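Local atomic coordinates of Aar187cp (Eremothecium gossypii, PDB entry 3ZIL), a protein that probably regulates the establishment of sister-chromatid cohesion by acting on cohesin, the present chain being its C-terminal helical Wap1 domain. Residues 67-72 / 94-99. Sequence-based numbering, arbitrary orientation.
Sequences EVWEWC and IPLLRH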
ATOM      1  N   GLU A  67     -18.948  -6.654  27.032  1.00 22.04           N
ATOM      2  CA  GLU A  67     -18.324  -6.212  28.285  1.00 22.98           C
ATOM      3  C   GLU A  67     -16.778  -6.440  28.195  1.00 22.65           C
ATOM      4  O   GLU A  67     -15.982  -5.583  28.672  1.00 21.74           O
ATOM      5  CB  GLU A  67     -18.880  -7.009  29.493  1.00 22.66           C
ATOM      6  CG  GLU A  67     -18.392  -6.511  30.836  1.00 29.54           C
ATOM      7  CD  GLU A  67     -18.678  -7.460  31.996  1.00 36.08           C
ATOM      8  OE1 GLU A  67     -19.503  -8.383  31.828  1.00 36.43           O
ATOM      9  OE2 GLU A  67     -18.061  -7.289  33.078  1.00 36.60           O
ATOM     10  N   VAL A  68     -16.361  -7.597  27.632  1.00 18.51           N
ATOM     11  CA  VAL A  68     -14.907  -7.858  27.523  1.00 20.19           C
ATOM     12  C   VAL A  68     -14.247  -6.754  26.618  1.00 20.10           C
ATOM     13  O   VAL A  68     -13.186  -6.227  26.922  1.00 21.80           O
ATOM     14  CB  VAL A  68     -14.626  -9.337  27.026  1.00 18.48           C
ATOM     15  CG1 VAL A  68     -13.167  -9.589  26.590  1.00 18.61           C
ATOM     16  CG2 VAL A  68     -14.975 -10.284  28.128  1.00 20.16           C
ATOM     17  N   TRP A  69     -14.918  -6.394  25.520  1.00 21.88           N
ATOM     18  CA  TRP A  69     -14.373  -5.438  24.556  1.00 23.08           C
ATOM     19  C   TRP A  69     -14.279  -4.081  25.191  1.00 23.56           C
ATOM     20  O   TRP A  69     -13.272  -3.425  25.043  1.00 21.08           O
ATOM     21  CB  TRP A  69     -15.266  -5.351  23.316  1.00 19.59           C
ATOM     22  CG  TRP A  69     -14.678  -4.568  22.130  1.00 21.06           C
ATOM     23  CD1 TRP A  69     -14.800  -3.190  21.840  1.00 20.14           C
ATOM     24  CD2 TRP A  69     -13.830  -5.120  21.054  1.00 21.39           C
ATOM     25  NE1 TRP A  69     -14.105  -2.855  20.691  1.00 20.92           N
ATOM     26  CE2 TRP A  69     -13.539  -3.999  20.137  1.00 21.25           C
ATOM     27  CE3 TRP A  69     -13.363  -6.406  20.736  1.00 23.06           C
ATOM     28  CZ2 TRP A  69     -12.805  -4.184  18.985  1.00 21.63           C
ATOM     29  CZ3 TRP A  69     -12.634  -6.590  19.552  1.00 22.97           C
ATOM     30  CH2 TRP A  69     -12.354  -5.504  18.704  1.00 23.34           C
ATOM     31  N   GLU A  70     -15.349  -3.635  25.863  1.00 23.72           N
ATOM     32  CA  GLU A  70     -15.323  -2.273  26.450  1.00 25.88           C
ATOM     33  C   GLU A  70     -14.282  -2.204  27.567  1.00 24.21           C
ATOM     34  O   GLU A  70     -13.646  -1.158  27.767  1.00 21.58           O
ATOM     35  CB  GLU A  70     -16.705  -1.831  26.952  1.00 27.45           C
ATOM     36  CG  GLU A  70     -17.675  -1.561  25.808  1.00 29.92           C
ATOM     37  CD  GLU A  70     -19.052  -1.019  26.248  1.00 31.34           C
ATOM     38  OE1 GLU A  70     -19.370  -0.972  27.457  1.00 29.63           O
ATOM     39  OE2 GLU A  70     -19.833  -0.636  25.351  1.00 30.44           O
ATOM     40  N   TRP A  71     -14.110  -3.315  28.272  1.00 22.00           N
ATOM     41  CA  TRP A  71     -13.058  -3.414  29.276  1.00 22.25           C
ATOM     42  C   TRP A  71     -11.684  -3.331  28.643  1.00 23.69           C
ATOM     43  O   TRP A  71     -10.881  -2.466  29.058  1.00 22.92           O
ATOM     44  CB  TRP A  71     -13.203  -4.679  30.179  1.00 23.39           C
ATOM     45  CG  TRP A  71     -12.157  -4.691  31.265  1.00 22.41           C
ATOM     46  CD1 TRP A  71     -12.237  -4.097  32.509  1.00 25.25           C
ATOM     47  CD2 TRP A  71     -10.802  -5.245  31.189  1.00 22.31           C
ATOM     48  NE1 TRP A  71     -11.071  -4.309  33.241  1.00 23.01           N
ATOM     49  CE2 TRP A  71     -10.183  -5.007  32.502  1.00 25.20           C
ATOM     50  CE3 TRP A  71     -10.095  -5.999  30.222  1.00 23.71           C
ATOM     51  CZ2 TRP A  71      -8.886  -5.411  32.789  1.00 26.52           C
ATOM     52  CZ3 TRP A  71      -8.796  -6.402  30.524  1.00 26.43           C
ATOM     53  CH2 TRP A  71      -8.196  -6.114  31.778  1.00 29.38           C
ATOM     54  N   CYS A  72     -11.399  -4.135  27.598  1.00 23.04           N
ATOM     55  CA  CYS A  72     -10.072  -4.086  26.985  1.00 22.28           C
ATOM     56  C   CYS A  72      -9.784  -2.696  26.394  1.00 22.86           C
ATOM     57  O   CYS A  72      -8.657  -2.233  26.442  1.00 20.88           O
ATOM     58  CB  CYS A  72      -9.850  -5.152  25.878  1.00 25.36           C
ATOM     59  SG  CYS A  72      -9.964  -6.867  26.535  1.00 28.43           S
ATOM     60  N   ILE A  94     -10.913 -11.920  18.997  1.00 18.74           N
ATOM     61  CA  ILE A  94     -12.389 -11.888  19.142  1.00 20.23           C
ATOM     62  C   ILE A  94     -12.847 -10.606  18.558  1.00 18.62           C
ATOM     63  O   ILE A  94     -13.283  -9.671  19.294  1.00 20.59           O
ATOM     64  CB  ILE A  94     -12.854 -11.958  20.628  1.00 22.14           C
ATOM     65  CG1 ILE A  94     -12.073 -10.905  21.473  1.00 21.66           C
ATOM     66  CG2 ILE A  94     -12.715 -13.417  21.158  1.00 20.81           C
ATOM     67  CD1 ILE A  94     -12.669 -10.636  22.886  1.00 21.41           C
ATOM     68  N   PRO A  95     -12.725 -10.515  17.233  1.00 18.02           N
ATOM     69  CA  PRO A  95     -13.082  -9.310  16.519  1.00 18.07           C
ATOM     70  C   PRO A  95     -14.601  -9.078  16.605  1.00 17.86           C
ATOM     71  O   PRO A  95     -15.387 -10.043  16.594  1.00 16.64           O
ATOM     72  CB  PRO A  95     -12.678  -9.658  15.044  1.00 17.48           C
ATOM     73  CG  PRO A  95     -12.718 -11.170  14.984  1.00 17.99           C
ATOM     74  CD  PRO A  95     -12.126 -11.534  16.340  1.00 18.28           C
ATOM     75  N   LEU A  96     -15.033  -7.825  16.692  1.00 17.79           N
ATOM     76  CA  LEU A  96     -16.472  -7.513  16.537  1.00 17.80           C
ATOM     77  C   LEU A  96     -16.845  -7.623  15.055  1.00 20.46           C
ATOM     78  O   LEU A  96     -15.942  -7.675  14.197  1.00 18.72           O
ATOM     79  CB  LEU A  96     -16.770  -6.062  16.979  1.00 17.85           C
ATOM     80  CG  LEU A  96     -16.298  -5.664  18.377  1.00 18.73           C
ATOM     81  CD1 LEU A  96     -16.372  -4.154  18.521  1.00 21.89           C
ATOM     82  CD2 LEU A  96     -17.187  -6.391  19.392  1.00 20.35           C
ATOM     83  N   LEU A  97     -18.159  -7.657  14.738  1.00 21.19           N
ATOM     84  CA  LEU A  97     -18.571  -7.645  13.342  1.00 26.45           C
ATOM     85  C   LEU A  97     -18.048  -6.386  12.704  1.00 28.55           C
ATOM     86  O   LEU A  97     -17.868  -5.386  13.440  1.00 27.20           O
ATOM     87  CB  LEU A  97     -20.097  -7.605  13.263  1.00 30.38           C
ATOM     88  CG  LEU A  97     -20.927  -8.650  13.995  1.00 32.05           C
ATOM     89  CD1 LEU A  97     -22.386  -8.130  14.199  1.00 29.44           C
ATOM     90  CD2 LEU A  97     -20.806  -9.945  13.202  1.00 29.19           C
ATOM     91  N   ARG A  98     -17.912  -6.392  11.358  1.00 30.85           N
ATOM     92  CA  ARG A  98     -17.295  -5.289  10.591  1.00 38.53           C
ATOM     93  C   ARG A  98     -17.870  -3.867  10.851  1.00 36.03           C
ATOM     94  O   ARG A  98     -17.129  -2.871  10.929  1.00 37.40           O
ATOM     95  CB  ARG A  98     -17.225  -5.580   9.044  1.00 45.22           C
ATOM     96  CG  ARG A  98     -16.229  -4.639   8.302  1.00 54.09           C
ATOM     97  CD  ARG A  98     -15.689  -5.108   6.921  1.00 61.14           C
ATOM     98  NE  ARG A  98     -14.202  -5.169   6.819  1.00 61.37           N
ATOM     99  CZ  ARG A  98     -13.366  -4.117   6.747  1.00 66.61           C
ATOM    100  NH1 ARG A  98     -13.862  -2.880   6.782  1.00 66.38           N
ATOM    101  NH2 ARG A  98     -12.024  -4.292   6.661  1.00 52.83           N
ATOM    102  N   HIS A  99     -19.174  -3.782  11.007  1.00 30.15           N
ATOM    103  CA  HIS A  99     -19.839  -2.484  11.105  1.00 29.69           C
ATOM    104  C   HIS A  99     -20.184  -2.137  12.536  1.00 27.28           C
ATOM    105  O   HIS A  99     -20.893  -1.155  12.808  1.00 30.37           O
ATOM    106  CB  HIS A  99     -21.127  -2.574  10.309  1.00 30.59           C
ATOM    107  CG  HIS A  99     -22.006  -3.766  10.727  1.00 41.92           C
ATOM    108  ND1 HIS A  99     -21.654  -5.051  10.493  1.00 42.87           N
ATOM    109  CD2 HIS A  99     -23.238  -3.820  11.427  1.00 39.90           C
ATOM    110  CE1 HIS A  99     -22.628  -5.881  10.977  1.00 45.67           C
ATOM    111  NE2 HIS A  99     -23.575  -5.128  11.556  1.00 38.78           N
TER
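Between the last turns of helix 54-72 and the loop that leaves helix 81-93, in the all-helical Wap1 domain, the indole of Trp69 lies against Leu96. The leucine meets one face of the ring with CD1, 3.4 Å from the centroid of the five-membered ring and 19° off its normal, a close CH-pi contact. Its nearest ring atom is CE2 of Trp69, 3.3 Å from CD1 of Leu96, while CG of Leu96 sits 3.7 Å from CD2 of Trp69, over the bond shared by the two rings. The two side chains approach from opposite directions: Trp69 holds CG anti to its backbone N (chi1 -170°), which sends the indole out from the helix to meet the leucine.

The far rim of the six-membered ring also meets the loop backbone. CZ3 of Trp69 comes to 3.2 Å from the carbonyl O of Ile94, which lies at the ring edge, near its plane; the same oxygen accepts a hydrogen bond from NE2 of His65, one turn back along the helix. As Ile94 is the first residue to leave helical geometry after helix 81-93, these contacts join the start of the connection toward helix 108-116 to the end of helix 54-72. NE1 of Trp69 donates a hydrogen bond to the carbonyl O of Arg102, farther along this loop, which fixes the five-membered side of the ring while Leu96 lies over one face.

Beside the indole, Val68 and Ile94 cross at about a right angle, with CG1 of Val68 3.9 Å from CD1 of Ile94. This apolar patch continues onto Ile60 of the same helix, which both side chains touch, and Met50 of helix 36-52 packs on Ile94.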